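Local structure of N-acetyl-beta-D glucosaminidase (Rhizomucor miehei CAU432, 4ZM6) at residues K710-T721 with Y748-E759. The protein probably hydrolyses terminal N-acetylglucosamine residues through a glycoside hydrolase family 3 domain and acetylates glucosamine with acetyl-CoA through a GCN5-related acetyltransferase region. Residues are numbered along the deposited sequence; the frame is centred on the assembly and turned at random.
Sequences KIWFGRIKPSET and YQDLIVARQDDE
Trp712 and Arg755 form a hydrogen-bonded pair, side chains on one face, in the antiparallel pairing of strands 711-715 and 751-756 at one edge of a mixed sheet consistent with the GNAT fold, away from the acetyl-CoA site. Their backbones exchange two nearly straight bonds, Arg755 N to Trp712 O being 2.6 Å. With CG anti to the backbone N (chi1 -178°), the indole runs alongside the arginine's methylenes, CE3 lying 3.7 Å from Arg755 CD. The buried guanidinium is held by several partners: NE bonds to Gly761 O and NH1 pairs with Glu723, while NH2 makes a weak salt bridge to Glu720. Glu759 CA sits over the indole's six-membered ring, 3.7 Å from its centroid, in a CH-pi contact. Having no side chain, Gly714 lets the other face lie against its N, at backbone angles (phi 159°) that suit glycine.

The tighter packing is on the helix-covered sides. Ile716 sends CD1 to Val753 CG2 (4.0 Å), and both side chains also meet Leu724 of helix 721-731. On the opposite sheet face, small Ala754 leaves room for Phe713, whose CE1 comes within 3.5 Å of Ala754 CB beneath helix 811-825.

The ends are looser and more polar. Lys710, closing the preceding helix in a Schellman motif, accepts a 2.7 Å bond at O from Asp757 N, but its NZ pairs weakly with Asp757 OD1 (3.4 Å). Exposed Arg715 lays its guanidinium over Gln749 CB, a flat group against a methylene. At the far end, Pro718 CG sits over the Tyr748 ring, 4.0 Å from its centroid.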
ATOM      1  N   LYS A 710     -36.339  31.941 -38.535  1.00 64.88           N
ATOM      2  CA  LYS A 710     -35.071  32.057 -39.273  1.00 63.63           C
ATOM      3  C   LYS A 710     -33.920  31.383 -38.527  1.00 59.44           C
ATOM      4  O   LYS A 710     -32.863  31.971 -38.302  1.00 58.99           O
ATOM      5  CB  LYS A 710     -34.731  33.520 -39.597  1.00 65.28           C
ATOM      6  CG  LYS A 710     -35.827  34.268 -40.344  1.00 67.09           C
ATOM      7  CD  LYS A 710     -35.275  35.191 -41.426  1.00 70.00           C
ATOM      8  CE  LYS A 710     -34.218  36.162 -40.912  1.00 72.07           C
ATOM      9  NZ  LYS A 710     -34.655  36.907 -39.697  1.00 74.45           N
ATOM     10  N   ILE A 711     -34.152  30.136 -38.148  1.00 56.23           N
ATOM     11  CA  ILE A 711     -33.179  29.356 -37.407  1.00 55.71           C
ATOM     12  C   ILE A 711     -32.353  28.515 -38.377  1.00 54.68           C
ATOM     13  O   ILE A 711     -32.899  27.896 -39.293  1.00 54.07           O
ATOM     14  CB  ILE A 711     -33.887  28.423 -36.399  1.00 56.03           C
ATOM     15  CG1 ILE A 711     -34.802  29.228 -35.457  1.00 55.13           C
ATOM     16  CG2 ILE A 711     -32.878  27.587 -35.618  1.00 55.40           C
ATOM     17  CD1 ILE A 711     -34.085  30.120 -34.466  1.00 54.90           C
ATOM     18  N   TRP A 712     -31.041  28.494 -38.165  1.00 53.96           N
ATOM     19  CA  TRP A 712     -30.129  27.671 -38.952  1.00 54.25           C
ATOM     20  C   TRP A 712     -29.600  26.511 -38.113  1.00 52.83           C
ATOM     21  O   TRP A 712     -29.145  26.719 -36.996  1.00 51.61           O
ATOM     22  CB  TRP A 712     -28.953  28.519 -39.424  1.00 55.74           C
ATOM     23  CG  TRP A 712     -27.970  27.781 -40.286  1.00 58.53           C
ATOM     24  CD1 TRP A 712     -27.978  27.704 -41.644  1.00 58.57           C
ATOM     25  CD2 TRP A 712     -26.827  27.028 -39.847  1.00 60.29           C
ATOM     26  NE1 TRP A 712     -26.915  26.955 -42.082  1.00 59.41           N
ATOM     27  CE2 TRP A 712     -26.193  26.526 -41.001  1.00 59.17           C
ATOM     28  CE3 TRP A 712     -26.278  26.732 -38.590  1.00 61.00           C
ATOM     29  CZ2 TRP A 712     -25.037  25.739 -40.943  1.00 59.45           C
ATOM     30  CZ3 TRP A 712     -25.127  25.948 -38.531  1.00 61.30           C
ATOM     31  CH2 TRP A 712     -24.521  25.462 -39.703  1.00 59.69           C
ATOM     32  N   PHE A 713     -29.639  25.302 -38.663  1.00 53.03           N
ATOM     33  CA  PHE A 713     -29.031  24.136 -38.021  1.00 54.51           C
ATOM     34  C   PHE A 713     -27.808  23.656 -38.787  1.00 54.90           C
ATOM     35  O   PHE A 713     -27.701  23.876 -39.991  1.00 59.11           O
ATOM     36  CB  PHE A 713     -30.040  22.996 -37.918  1.00 54.19           C
ATOM     37  CG  PHE A 713     -31.256  23.347 -37.125  1.00 55.12           C
ATOM     38  CD1 PHE A 713     -31.139  23.761 -35.803  1.00 55.73           C
ATOM     39  CD2 PHE A 713     -32.517  23.270 -37.693  1.00 55.86           C
ATOM     40  CE1 PHE A 713     -32.261  24.090 -35.063  1.00 57.15           C
ATOM     41  CE2 PHE A 713     -33.644  23.592 -36.959  1.00 56.68           C
ATOM     42  CZ  PHE A 713     -33.519  24.002 -35.642  1.00 57.88           C
ATOM     43  N   GLY A 714     -26.892  23.001 -38.080  1.00 53.74           N
ATOM     44  CA  GLY A 714     -25.730  22.379 -38.708  1.00 52.40           C
ATOM     45  C   GLY A 714     -24.579  22.125 -37.752  1.00 51.86           C
ATOM     46  O   GLY A 714     -24.613  22.521 -36.586  1.00 53.19           O
ATOM     47  N   ARG A 715     -23.539  21.480 -38.269  1.00 49.85           N
ATOM     48  CA  ARG A 715     -22.385  21.091 -37.471  1.00 47.36           C
ATOM     49  C   ARG A 715     -21.578  22.289 -37.004  1.00 47.03           C
ATOM     50  O   ARG A 715     -21.732  23.394 -37.513  1.00 48.28           O
ATOM     51  CB  ARG A 715     -21.486  20.147 -38.271  1.00 45.58           C
ATOM     52  CG  ARG A 715     -22.144  18.812 -38.589  1.00 45.00           C
ATOM     53  CD  ARG A 715     -21.425  18.031 -39.680  1.00 44.52           C
ATOM     54  NE  ARG A 715     -19.969  17.950 -39.507  1.00 43.36           N
ATOM     55  CZ  ARG A 715     -19.177  17.083 -40.138  1.00 41.08           C
ATOM     56  NH1 ARG A 715     -19.678  16.196 -40.985  1.00 41.79           N
ATOM     57  NH2 ARG A 715     -17.869  17.092 -39.911  1.00 40.25           N
ATOM     58  N   ILE A 716     -20.733  22.056 -36.008  1.00 47.67           N
ATOM     59  CA  ILE A 716     -19.748  23.037 -35.591  1.00 49.05           C
ATOM     60  C   ILE A 716     -18.431  22.650 -36.270  1.00 49.35           C
ATOM     61  O   ILE A 716     -18.107  21.468 -36.364  1.00 50.59           O
ATOM     62  CB  ILE A 716     -19.631  23.102 -34.041  1.00 50.72           C
ATOM     63  CG1 ILE A 716     -19.103  24.467 -33.597  1.00 52.94           C
ATOM     64  CG2 ILE A 716     -18.765  21.987 -33.459  1.00 50.57           C
ATOM     65  CD1 ILE A 716     -20.188  25.520 -33.497  1.00 53.77           C
ATOM     66  N   LYS A 717     -17.693  23.635 -36.776  1.00 49.27           N
ATOM     67  CA  LYS A 717     -16.373  23.378 -37.350  1.00 50.10           C
ATOM     68  C   LYS A 717     -15.304  23.575 -36.286  1.00 48.90           C
ATOM     69  O   LYS A 717     -15.515  24.328 -35.337  1.00 50.89           O
ATOM     70  CB  LYS A 717     -16.084  24.318 -38.515  1.00 52.63           C
ATOM     71  CG  LYS A 717     -16.966  24.116 -39.736  1.00 54.37           C
ATOM     72  CD  LYS A 717     -16.386  24.810 -40.961  1.00 54.88           C
ATOM     73  CE  LYS A 717     -16.045  26.260 -40.670  1.00 55.37           C
ATOM     74  NZ  LYS A 717     -15.796  27.045 -41.902  1.00 55.74           N
ATOM     75  N   PRO A 718     -14.141  22.924 -36.450  1.00 47.66           N
ATOM     76  CA  PRO A 718     -13.050  23.025 -35.478  1.00 47.11           C
ATOM     77  C   PRO A 718     -12.674  24.442 -35.070  1.00 47.36           C
ATOM     78  O   PRO A 718     -12.427  24.684 -33.893  1.00 50.99           O
ATOM     79  CB  PRO A 718     -11.886  22.349 -36.200  1.00 46.56           C
ATOM     80  CG  PRO A 718     -12.551  21.300 -37.019  1.00 47.41           C
ATOM     81  CD  PRO A 718     -13.846  21.914 -37.484  1.00 47.90           C
ATOM     82  N   SER A 719     -12.632  25.366 -36.025  1.00 47.33           N
ATOM     83  CA  SER A 719     -12.315  26.768 -35.729  1.00 46.52           C
ATOM     84  C   SER A 719     -13.438  27.484 -34.961  1.00 47.27           C
ATOM     85  O   SER A 719     -13.212  28.550 -34.396  1.00 46.12           O
ATOM     86  CB  SER A 719     -12.016  27.530 -37.022  1.00 45.57           C
ATOM     87  OG  SER A 719     -13.199  27.745 -37.779  1.00 45.16           O
ATOM     88  N   GLU A 720     -14.640  26.908 -34.959  1.00 49.94           N
ATOM     89  CA  GLU A 720     -15.793  27.467 -34.250  1.00 53.25           C
ATOM     90  C   GLU A 720     -16.060  26.787 -32.895  1.00 53.41           C
ATOM     91  O   GLU A 720     -17.032  27.127 -32.220  1.00 52.76           O
ATOM     92  CB  GLU A 720     -17.054  27.335 -35.119  1.00 56.57           C
ATOM     93  CG  GLU A 720     -16.996  28.052 -36.467  1.00 59.42           C
ATOM     94  CD  GLU A 720     -18.099  27.621 -37.435  1.00 62.18           C
ATOM     95  OE1 GLU A 720     -18.816  26.623 -37.176  1.00 63.09           O
ATOM     96  OE2 GLU A 720     -18.251  28.285 -38.478  1.00 63.61           O
ATOM     97  N   THR A 721     -15.211  25.841 -32.490  1.00 52.70           N
ATOM     98  CA  THR A 721     -15.438  25.094 -31.246  1.00 52.30           C
ATOM     99  C   THR A 721     -15.688  26.025 -30.047  1.00 51.50           C
ATOM    100  O   THR A 721     -16.612  25.800 -29.256  1.00 48.42           O
ATOM    101  CB  THR A 721     -14.260  24.145 -30.921  1.00 52.56           C
ATOM    102  OG1 THR A 721     -13.985  23.294 -32.046  1.00 51.98           O
ATOM    103  CG2 THR A 721     -14.586  23.281 -29.709  1.00 50.78           C
ATOM    104  N   TYR A 748     -16.905  15.840 -34.551  1.00 47.02           N
ATOM    105  CA  TYR A 748     -17.530  17.123 -34.845  1.00 46.68           C
ATOM    106  C   TYR A 748     -18.850  16.960 -35.593  1.00 47.14           C
ATOM    107  O   TYR A 748     -19.724  17.828 -35.496  1.00 48.13           O
ATOM    108  CB  TYR A 748     -16.589  18.006 -35.658  1.00 45.99           C
ATOM    109  CG  TYR A 748     -15.484  18.639 -34.852  1.00 45.88           C
ATOM    110  CD1 TYR A 748     -15.685  19.852 -34.208  1.00 46.08           C
ATOM    111  CD2 TYR A 748     -14.230  18.040 -34.747  1.00 45.66           C
ATOM    112  CE1 TYR A 748     -14.677  20.447 -33.474  1.00 46.14           C
ATOM    113  CE2 TYR A 748     -13.212  18.631 -34.016  1.00 45.15           C
ATOM    114  CZ  TYR A 748     -13.444  19.833 -33.382  1.00 46.21           C
ATOM    115  OH  TYR A 748     -12.445  20.443 -32.654  1.00 50.61           O
ATOM    116  N   GLN A 749     -19.004  15.859 -36.328  1.00 45.96           N
ATOM    117  CA  GLN A 749     -20.228  15.641 -37.098  1.00 47.54           C
ATOM    118  C   GLN A 749     -21.433  15.349 -36.213  1.00 47.25           C
ATOM    119  O   GLN A 749     -22.568  15.415 -36.673  1.00 48.43           O
ATOM    120  CB  GLN A 749     -20.040  14.549 -38.170  1.00 50.29           C
ATOM    121  CG  GLN A 749     -20.287  13.104 -37.741  1.00 52.17           C
ATOM    122  CD  GLN A 749     -19.225  12.574 -36.811  1.00 53.28           C
ATOM    123  OE1 GLN A 749     -18.448  13.340 -36.246  1.00 55.01           O
ATOM    124  NE2 GLN A 749     -19.185  11.256 -36.640  1.00 53.71           N
ATOM    125  N   ASP A 750     -21.183  15.029 -34.946  1.00 47.12           N
ATOM    126  CA  ASP A 750     -22.244  14.779 -33.978  1.00 45.85           C
ATOM    127  C   ASP A 750     -22.629  16.030 -33.172  1.00 44.34           C
ATOM    128  O   ASP A 750     -23.656  16.040 -32.495  1.00 45.29           O
ATOM    129  CB  ASP A 750     -21.821  13.652 -33.028  1.00 47.12           C
ATOM    130  CG  ASP A 750     -21.848  12.276 -33.691  1.00 49.20           C
ATOM    131  OD1 ASP A 750     -22.518  12.126 -34.738  1.00 49.49           O
ATOM    132  OD2 ASP A 750     -21.198  11.340 -33.162  1.00 48.53           O
ATOM    133  N   LEU A 751     -21.822  17.081 -33.241  1.00 42.43           N
ATOM    134  CA  LEU A 751     -22.093  18.288 -32.471  1.00 42.86           C
ATOM    135  C   LEU A 751     -22.889  19.264 -33.322  1.00 44.17           C
ATOM    136  O   LEU A 751     -22.332  19.988 -34.149  1.00 42.78           O
ATOM    137  CB  LEU A 751     -20.791  18.924 -31.983  1.00 43.44           C
ATOM    138  CG  LEU A 751     -19.791  17.951 -31.352  1.00 43.56           C
ATOM    139  CD1 LEU A 751     -18.602  18.713 -30.789  1.00 44.83           C
ATOM    140  CD2 LEU A 751     -20.445  17.097 -30.278  1.00 43.10           C
ATOM    141  N   ILE A 752     -24.202  19.257 -33.117  1.00 46.60           N
ATOM    142  CA  ILE A 752     -25.124  20.111 -33.851  1.00 47.88           C
ATOM    143  C   ILE A 752     -25.454  21.344 -33.029  1.00 47.81           C
ATOM    144  O   ILE A 752     -25.638  21.265 -31.821  1.00 47.88           O
ATOM    145  CB  ILE A 752     -26.439  19.369 -34.158  1.00 49.69           C
ATOM    146  CG1 ILE A 752     -26.151  18.053 -34.882  1.00 51.43           C
ATOM    147  CG2 ILE A 752     -27.375  20.243 -34.985  1.00 50.48           C
ATOM    148  CD1 ILE A 752     -25.302  18.208 -36.130  1.00 52.39           C
ATOM    149  N   VAL A 753     -25.536  22.480 -33.706  1.00 48.48           N
ATOM    150  CA  VAL A 753     -25.917  23.726 -33.077  1.00 49.82           C
ATOM    151  C   VAL A 753     -27.011  24.381 -33.897  1.00 50.26           C
ATOM    152  O   VAL A 753     -27.095  24.168 -35.107  1.00 48.49           O
ATOM    153  CB  VAL A 753     -24.733  24.707 -32.967  1.00 51.06           C
ATOM    154  CG1 VAL A 753     -23.730  24.218 -31.937  1.00 51.79           C
ATOM    155  CG2 VAL A 753     -24.060  24.915 -34.319  1.00 51.16           C
ATOM    156  N   ALA A 754     -27.852  25.159 -33.218  1.00 50.90           N
ATOM    157  CA  ALA A 754     -28.775  26.076 -33.869  1.00 50.13           C
ATOM    158  C   ALA A 754     -28.134  27.456 -33.856  1.00 50.49           C
ATOM    159  O   ALA A 754     -27.549  27.853 -32.846  1.00 50.06           O
ATOM    160  CB  ALA A 754     -30.106  26.100 -33.141  1.00 49.18           C
ATOM    161  N   ARG A 755     -28.219  28.164 -34.986  1.00 51.70           N
ATOM    162  CA  ARG A 755     -27.714  29.539 -35.107  1.00 52.87           C
ATOM    163  C   ARG A 755     -28.802  30.475 -35.612  1.00 53.29           C
ATOM    164  O   ARG A 755     -29.743  30.046 -36.281  1.00 52.48           O
ATOM    165  CB  ARG A 755     -26.527  29.605 -36.064  1.00 52.51           C
ATOM    166  CG  ARG A 755     -25.267  28.933 -35.557  1.00 53.48           C
ATOM    167  CD  ARG A 755     -24.137  29.045 -36.569  1.00 53.60           C
ATOM    168  NE  ARG A 755     -22.877  29.447 -35.934  1.00 53.45           N
ATOM    169  CZ  ARG A 755     -21.813  28.666 -35.751  1.00 53.35           C
ATOM    170  NH1 ARG A 755     -20.740  29.170 -35.160  1.00 53.12           N
ATOM    171  NH2 ARG A 755     -21.797  27.396 -36.156  1.00 54.94           N
ATOM    172  N   GLN A 756     -28.662  31.760 -35.299  1.00 54.95           N
ATOM    173  CA  GLN A 756     -29.617  32.756 -35.761  1.00 56.73           C
ATOM    174  C   GLN A 756     -29.337  33.078 -37.218  1.00 57.12           C
ATOM    175  O   GLN A 756     -28.192  33.329 -37.589  1.00 57.91           O
ATOM    176  CB  GLN A 756     -29.525  34.034 -34.920  1.00 58.80           C
ATOM    177  CG  GLN A 756     -30.601  35.069 -35.234  1.00 60.16           C
ATOM    178  CD  GLN A 756     -32.008  34.509 -35.125  1.00 62.30           C
ATOM    179  OE1 GLN A 756     -32.800  34.571 -36.069  1.00 64.46           O
ATOM    180  NE2 GLN A 756     -32.316  33.936 -33.972  1.00 62.43           N
ATOM    181  N   ASP A 757     -30.387  33.056 -38.039  1.00 57.50           N
ATOM    182  CA  ASP A 757     -30.319  33.455 -39.454  1.00 58.26           C
ATOM    183  C   ASP A 757     -29.598  32.446 -40.345  1.00 58.89           C
ATOM    184  O   ASP A 757     -30.214  31.848 -41.229  1.00 59.29           O
ATOM    185  CB  ASP A 757     -29.673  34.844 -39.624  1.00 57.87           C
ATOM    186  CG  ASP A 757     -30.345  35.910 -38.788  1.00 57.50           C
ATOM    187  OD1 ASP A 757     -31.590  35.884 -38.667  1.00 57.30           O
ATOM    188  OD2 ASP A 757     -29.621  36.775 -38.250  1.00 57.96           O
ATOM    189  N   ASP A 758     -28.297  32.271 -40.127  1.00 59.24           N
ATOM    190  CA  ASP A 758     -27.479  31.454 -41.016  1.00 60.81           C
ATOM    191  C   ASP A 758     -26.255  30.841 -40.314  1.00 61.54           C
ATOM    192  O   ASP A 758     -26.092  30.966 -39.097  1.00 61.54           O
ATOM    193  CB  ASP A 758     -27.060  32.296 -42.231  1.00 60.67           C
ATOM    194  CG  ASP A 758     -26.220  33.506 -41.854  1.00 63.43           C
ATOM    195  OD1 ASP A 758     -25.444  33.434 -40.875  1.00 63.55           O
ATOM    196  OD2 ASP A 758     -26.330  34.534 -42.557  1.00 66.50           O
ATOM    197  N   GLU A 759     -25.399  30.191 -41.101  1.00 60.69           N
ATOM    198  CA  GLU A 759     -24.204  29.512 -40.597  1.00 59.04           C
ATOM    199  C   GLU A 759     -23.199  30.392 -39.852  1.00 59.68           C
ATOM    200  O   GLU A 759     -22.262  29.864 -39.254  1.00 59.83           O
ATOM    201  CB  GLU A 759     -23.482  28.810 -41.751  1.00 58.63           C
ATOM    202  CG  GLU A 759     -22.817  29.751 -42.752  1.00 56.74           C
ATOM    203  CD  GLU A 759     -22.242  29.028 -43.953  1.00 54.23           C
ATOM    204  OE1 GLU A 759     -22.382  27.796 -44.035  1.00 54.58           O
ATOM    205  OE2 GLU A 759     -21.642  29.694 -44.815  1.00 53.58           O
TER